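Local atomic coordinates of MSHA biogenesis protein MshE (Vibrio cholerae, PDB entry 5HTL), a protein that binds the second messenger cyclic di-GMP with high affinity through its MshEN domain and probably serves as an ATPase in assembly of the MSHA pilus. Residues A[27-32]-A[37-42]; A[67-72]-A[91-96]. All blocks are in the same frame, centred on the assembly; numbering follows the deposited sequence.

Contact 1 of 2, residues A[27-32]-A[37-42]. With C2E (9,9'-[(2R,3R,3aS,5S,7aR,9R,10R,10aS,12S,14aR)-3,5,10,12-tetrahydroxy-5,12-dioxidooctahydro-2H,7H-difuro[3,2-d:3',2'-j][1,3,7,9,2,8]tetraoxadiphosphacyclododecine-2,9-diyl]bis(2-amino-1,9-dihydro-6H-purin-6-one)), chain C.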
# COMPACT_ATOMS: atom_id res chain seq x y z
N GLN A 27 -7.54 -16.63 -23.40
CA GLN A 27 -8.41 -15.95 -24.34
C GLN A 27 -8.29 -14.43 -24.20
O GLN A 27 -8.17 -13.72 -25.19
CB GLN A 27 -9.86 -16.39 -24.12
CG GLN A 27 -10.82 -15.86 -25.15
CD GLN A 27 -12.23 -16.36 -24.95
OE1 GLN A 27 -12.49 -17.21 -24.11
NE2 GLN A 27 -13.16 -15.82 -25.74
N ALA A 28 -8.30 -13.94 -22.97
CA ALA A 28 -8.24 -12.50 -22.74
C ALA A 28 -6.87 -11.92 -23.09
O ALA A 28 -6.79 -10.81 -23.61
CB ALA A 28 -8.60 -12.18 -21.31
N LEU A 29 -5.80 -12.65 -22.80
CA LEU A 29 -4.45 -12.19 -23.13
C LEU A 29 -4.30 -12.07 -24.64
O LEU A 29 -3.72 -11.09 -25.12
CB LEU A 29 -3.39 -13.13 -22.55
CG LEU A 29 -3.23 -13.06 -21.03
CD1 LEU A 29 -2.38 -14.24 -20.57
CD2 LEU A 29 -2.63 -11.73 -20.61
N ASN A 30 -4.84 -13.04 -25.37
CA ASN A 30 -4.85 -12.99 -26.84
C ASN A 30 -5.64 -11.78 -27.34
O ASN A 30 -5.21 -11.07 -28.25
CB ASN A 30 -5.46 -14.28 -27.42
CG ASN A 30 -4.60 -15.51 -27.16
OD1 ASN A 30 -3.41 -15.40 -26.88
ND2 ASN A 30 -5.21 -16.68 -27.27
N ALA A 31 -6.80 -11.56 -26.73
CA ALA A 31 -7.74 -10.52 -27.17
C ALA A 31 -7.30 -9.10 -26.82
O ALA A 31 -7.67 -8.14 -27.51
CB ALA A 31 -9.11 -10.80 -26.59
N GLN A 32 -6.51 -8.97 -25.76
CA GLN A 32 -6.07 -7.67 -25.27
C GLN A 32 -5.07 -7.00 -26.22
O GLN A 32 -5.02 -5.76 -26.32
CB GLN A 32 -5.49 -7.84 -23.87
CG GLN A 32 -4.33 -6.93 -23.54
CD GLN A 32 -3.82 -7.12 -22.13
OE1 GLN A 32 -3.24 -8.15 -21.79
NE2 GLN A 32 -4.00 -6.10 -21.31
N ARG A 37 -6.36 -1.79 -24.14
CA ARG A 37 -7.09 -2.13 -22.94
C ARG A 37 -6.28 -3.01 -22.00
O ARG A 37 -5.52 -3.87 -22.44
CB ARG A 37 -8.44 -2.77 -23.29
CG ARG A 37 -9.33 -1.85 -24.13
CD ARG A 37 -10.76 -1.78 -23.62
NE ARG A 37 -11.39 -0.50 -23.96
CZ ARG A 37 -11.99 -0.24 -25.12
NH1 ARG A 37 -12.53 0.96 -25.32
NH2 ARG A 37 -12.06 -1.16 -26.07
N ARG A 38 -6.43 -2.78 -20.71
CA ARG A 38 -5.75 -3.62 -19.73
C ARG A 38 -6.47 -4.96 -19.55
O ARG A 38 -7.58 -5.16 -20.05
CB ARG A 38 -5.55 -2.87 -18.42
CG ARG A 38 -4.79 -1.55 -18.61
CD ARG A 38 -3.86 -1.26 -17.46
NE ARG A 38 -3.24 0.06 -17.60
CZ ARG A 38 -2.03 0.29 -18.12
NH1 ARG A 38 -1.27 -0.71 -18.55
NH2 ARG A 38 -1.58 1.53 -18.18
N LEU A 39 -5.81 -5.89 -18.86
CA LEU A 39 -6.31 -7.26 -18.78
C LEU A 39 -7.64 -7.37 -18.05
O LEU A 39 -8.54 -8.09 -18.51
CB LEU A 39 -5.27 -8.16 -18.10
CG LEU A 39 -5.71 -9.61 -17.86
CD1 LEU A 39 -6.03 -10.33 -19.17
CD2 LEU A 39 -4.62 -10.33 -17.08
N GLY A 40 -7.78 -6.68 -16.93
CA GLY A 40 -9.01 -6.74 -16.15
C GLY A 40 -10.21 -6.30 -16.97
O GLY A 40 -11.24 -6.98 -17.02
N ASP A 41 -10.07 -5.15 -17.63
CA ASP A 41 -11.14 -4.63 -18.48
C ASP A 41 -11.44 -5.57 -19.65
O ASP A 41 -12.59 -5.68 -20.09
CB ASP A 41 -10.80 -3.21 -18.94
CG ASP A 41 -10.96 -2.17 -17.82
OD1 ASP A 41 -11.77 -2.37 -16.89
OD2 ASP A 41 -10.26 -1.13 -17.89
N THR A 42 -10.43 -6.27 -20.15
CA THR A 42 -10.65 -7.26 -21.20
C THR A 42 -11.46 -8.45 -20.68
O THR A 42 -12.41 -8.90 -21.33
CB THR A 42 -9.33 -7.74 -21.82
OG1 THR A 42 -8.62 -6.59 -22.33
CG2 THR A 42 -9.59 -8.69 -22.97
P1 C2E C . 0.34 -7.00 -13.77
O2P C2E C . -0.80 -7.78 -13.16
O1P C2E C . 1.65 -7.24 -13.06
O5' C2E C . 0.44 -7.39 -15.30
C5' C2E C . 1.27 -6.79 -16.25
C4' C2E C . 0.98 -7.17 -17.63
O4' C2E C . 1.18 -8.54 -17.82
C3' C2E C . -0.45 -6.91 -18.00
O3' C2E C . -0.58 -5.65 -18.60
C2' C2E C . -0.80 -7.99 -18.81
O2' C2E C . -0.62 -7.65 -20.20
C1' C2E C . 0.07 -9.13 -18.43
N9 C2E C . -0.56 -9.97 -17.46
C8 C2E C . -1.28 -9.83 -16.35
N7 C2E C . -1.52 -11.07 -15.90
C5 C2E C . -0.93 -11.98 -16.74
C6 C2E C . -0.88 -13.37 -16.71
O6 C2E C . -1.49 -14.07 -15.72
N1 C2E C . -0.22 -14.02 -17.68
C2 C2E C . 0.38 -13.33 -18.65
N2 C2E C . 1.07 -14.08 -19.65
N3 C2E C . 0.37 -11.98 -18.72
C4 C2E C . -0.29 -11.27 -17.78
P11 C2E C . -1.85 -4.73 -18.34
O21 C2E C . -1.83 -3.53 -19.26
O11 C2E C . -3.07 -5.55 -18.66
O5A C2E C . -1.98 -4.35 -16.83
C5A C2E C . -1.00 -3.56 -16.17
C4A C2E C . -1.05 -3.56 -14.74
O4A C2E C . -2.26 -2.87 -14.28
C3A C2E C . -1.16 -4.92 -14.16
O3A C2E C . 0.07 -5.44 -13.69
C2A C2E C . -2.13 -4.81 -13.05
O2A C2E C . -1.57 -4.50 -11.84
C1A C2E C . -3.04 -3.69 -13.43
N91 C2E C . -4.25 -4.01 -14.18
C81 C2E C . -4.49 -5.03 -15.02
N71 C2E C . -5.72 -4.92 -15.53
C51 C2E C . -6.29 -3.80 -15.02
C61 C2E C . -7.52 -3.15 -15.16
O61 C2E C . -8.52 -3.63 -15.99
N11 C2E C . -7.75 -2.03 -14.48
C21 C2E C . -6.82 -1.52 -13.67
N21 C2E C . -7.17 -0.33 -13.00
N31 C2E C . -5.63 -2.09 -13.51
C41 C2E C . -5.35 -3.23 -14.17
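The side-chain nitrogen NE2 of Gln32 is shared between two acceptors, the backbone of the facing segment and the bound cyclic di-GMP. NE2 gives one hydrogen bond to Arg37 O at 2.9 Å, nearly straight at 171°, lying in the amide plane of Gln32 and on a lone pair of the carbonyl. Its other bond runs to phosphate oxygen O11 of C2E, also at 2.9 Å. The same O11 accepts the backbone N of Leu39 at 2.8 Å, so helix 39-45 offers its first N-H to the phosphate. Arg38, at the N-cap, bends at chi2 (-143°) so that NH1 reaches the neighbouring oxygen O21 edge-on, 3.0 Å away. On the other end of the Gln32 amide, OE1 accepts the ribose hydroxyl O2'. Gly40 N then meets guanine N71 at 3.0 Å.

Behind these polar groups the helices pack through apolar groups. Ala28 CB lies 3.8 Å from Leu39 CD1, and Thr42 CG2 fits against Ala28, while Thr42 OG1 bonds back to Arg38 O. Both methyls of Leu29 and Leu39 CD2 lie against the other guanine.

With its amide held at both ends, Gln32 is fixed in rotation. A phosphate set between an arginine and a helix N-terminus is probably stabilised electrostatically, and the nucleotide itself helps tie the two helices together.

Contact 2 of 2, residues A[67-72]-A[91-96]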
# COMPACT_ATOMS: atom_id res chain seq x y z
N ILE A 67 -12.20 1.11 -0.07
CA ILE A 67 -13.07 1.87 0.83
C ILE A 67 -14.43 2.12 0.20
O ILE A 67 -14.57 2.14 -1.02
CB ILE A 67 -12.45 3.23 1.27
CG1 ILE A 67 -12.18 4.15 0.07
CG2 ILE A 67 -11.18 2.98 2.08
CD1 ILE A 67 -11.99 5.60 0.47
N ASP A 68 -15.42 2.28 1.07
CA ASP A 68 -16.72 2.77 0.64
C ASP A 68 -16.70 4.28 0.82
O ASP A 68 -17.00 4.79 1.90
CB ASP A 68 -17.83 2.15 1.49
CG ASP A 68 -19.21 2.62 1.08
OD1 ASP A 68 -19.32 3.49 0.19
OD2 ASP A 68 -20.19 2.11 1.66
N LEU A 69 -16.36 4.99 -0.24
CA LEU A 69 -16.17 6.42 -0.16
C LEU A 69 -17.49 7.18 0.09
O LEU A 69 -17.48 8.32 0.54
CB LEU A 69 -15.46 6.90 -1.43
CG LEU A 69 -15.00 8.35 -1.50
CD1 LEU A 69 -14.17 8.75 -0.28
CD2 LEU A 69 -14.22 8.56 -2.79
N SER A 70 -18.62 6.52 -0.16
CA SER A 70 -19.92 7.14 0.11
C SER A 70 -20.20 7.26 1.60
O SER A 70 -21.08 8.01 2.03
CB SER A 70 -21.04 6.33 -0.55
OG SER A 70 -21.35 5.16 0.20
N ARG A 71 -19.44 6.52 2.41
CA ARG A 71 -19.67 6.49 3.84
C ARG A 71 -18.41 6.76 4.62
O ARG A 71 -18.45 6.92 5.84
CB ARG A 71 -20.24 5.14 4.26
CG ARG A 71 -21.73 5.04 4.10
CD ARG A 71 -22.24 3.70 4.58
NE ARG A 71 -23.15 3.83 5.72
CZ ARG A 71 -23.17 2.99 6.75
NH1 ARG A 71 -22.33 1.97 6.78
NH2 ARG A 71 -24.03 3.18 7.74
N ALA A 72 -17.28 6.76 3.92
CA ALA A 72 -16.00 6.84 4.61
C ALA A 72 -15.75 8.19 5.25
O ALA A 72 -16.29 9.22 4.84
CB ALA A 72 -14.86 6.48 3.65
N ARG A 91 -8.20 11.22 -11.17
CA ARG A 91 -9.16 10.39 -10.44
C ARG A 91 -8.62 10.03 -9.05
O ARG A 91 -8.53 8.85 -8.68
CB ARG A 91 -9.60 9.18 -11.26
CG ARG A 91 -10.27 9.57 -12.59
CD ARG A 91 -10.57 8.34 -13.44
NE ARG A 91 -9.35 7.69 -13.88
CZ ARG A 91 -9.30 6.48 -14.43
NH1 ARG A 91 -10.41 5.80 -14.64
NH2 ARG A 91 -8.13 5.97 -14.79
N ALA A 92 -8.28 11.06 -8.29
CA ALA A 92 -7.64 10.93 -6.98
C ALA A 92 -8.25 11.95 -6.04
O ALA A 92 -8.47 13.09 -6.43
CB ALA A 92 -6.15 11.17 -7.11
N LEU A 93 -8.53 11.54 -4.82
CA LEU A 93 -9.09 12.42 -3.80
C LEU A 93 -8.30 12.30 -2.51
O LEU A 93 -8.14 11.21 -1.98
CB LEU A 93 -10.55 12.04 -3.52
CG LEU A 93 -11.33 12.88 -2.50
CD1 LEU A 93 -11.59 14.25 -3.10
CD2 LEU A 93 -12.65 12.23 -2.12
N VAL A 94 -7.81 13.43 -2.00
CA VAL A 94 -7.15 13.45 -0.70
C VAL A 94 -8.20 13.41 0.40
O VAL A 94 -9.04 14.31 0.50
CB VAL A 94 -6.33 14.74 -0.52
CG1 VAL A 94 -5.58 14.69 0.81
CG2 VAL A 94 -5.36 14.92 -1.68
N ILE A 95 -8.20 12.33 1.18
CA ILE A 95 -9.22 12.13 2.21
C ILE A 95 -8.68 12.21 3.62
O ILE A 95 -9.44 12.21 4.59
CB ILE A 95 -9.99 10.79 2.02
CG1 ILE A 95 -9.05 9.59 2.19
CG2 ILE A 95 -10.70 10.75 0.67
CD1 ILE A 95 -9.77 8.22 2.22
N GLY A 96 -7.36 12.29 3.75
CA GLY A 96 -6.76 12.43 5.06
C GLY A 96 -5.44 13.14 4.98
O GLY A 96 -4.71 12.99 3.99
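In both Ile67 and Ile95 the first torsion (61° and 64°) puts CG1 between the backbone N and the carbonyl carbon. From there each chain runs on extended, and the two ends meet tip to tip, Ile67 CD1 lying 3.9 Å from Ile95 CD1. Leu69 takes another rotamer: its first torsion (chi1 -173°) puts CG beside the carbonyl carbon, and the fork at CG sends its two methyls to different residues of the strand. CD2 touches Leu93 CD2 at 4.0 Å and CD1 touches Ile95 CG2 at 4.1 Å, each pair of side chains passing at a slant. Ile95 is therefore met twice, by Ile67 at the end of its chain and by Leu69 at its branch methyl.

Leu93 and Ile95 project from the same side of strand 92-98, an edge strand of the sheet within this chain, antiparallel to 101-106. Leu137 and Phe141 of helix 134-144 close over Leu93, and Leu137 also touches Leu69. At Ile95 and Gly96 the strand forms a classic beta bulge opposite Arg103.

Beyond the hydrophobic patch the loop turns back on itself. Arg71 N bonds to Asp68 O at 3.0 Å, and Ser70 OG bonds to Asp68 OD1 at 2.6 Å. The latter oxygen also accepts Gln136 NE2, while Gln136 OE1 takes the backbone N of Leu69, so one glutamine fastens the turn to the helix.

No hydrogen bond crosses between 67-72 and 91-96. Their meeting is purely apolar, four buried aliphatic side chains in van der Waals touch. Methyl packing thus carries this contact itself, while backbone bonds of Ile67 to Ile131 and of Ile95 to Asp75 supply the directional links between loop and sheet.

In the fold
Contact 1 comes wholly earlier in the chain than contact 2, and the two sit on opposite sides of its centre, with their own centres 28 Å apart and nearest atoms about 8 Å apart. Contact 1 lines a cyclic di-GMP pocket directly. Contact 2 belongs to the MshEN core and lies further back: the side chain of Ile67 is about 8 Å from a second cyclic di-GMP, not the one gripped by contact 1, and the preceding Ser63, Leu64 and Pro65 touch that second molecule. Contact 2 also meets the other subunit: Ile67 packs on Gly36 and Asp68 on Asn34 of the second subunit, in the loop joining the counterparts of 27-32 and 37-42.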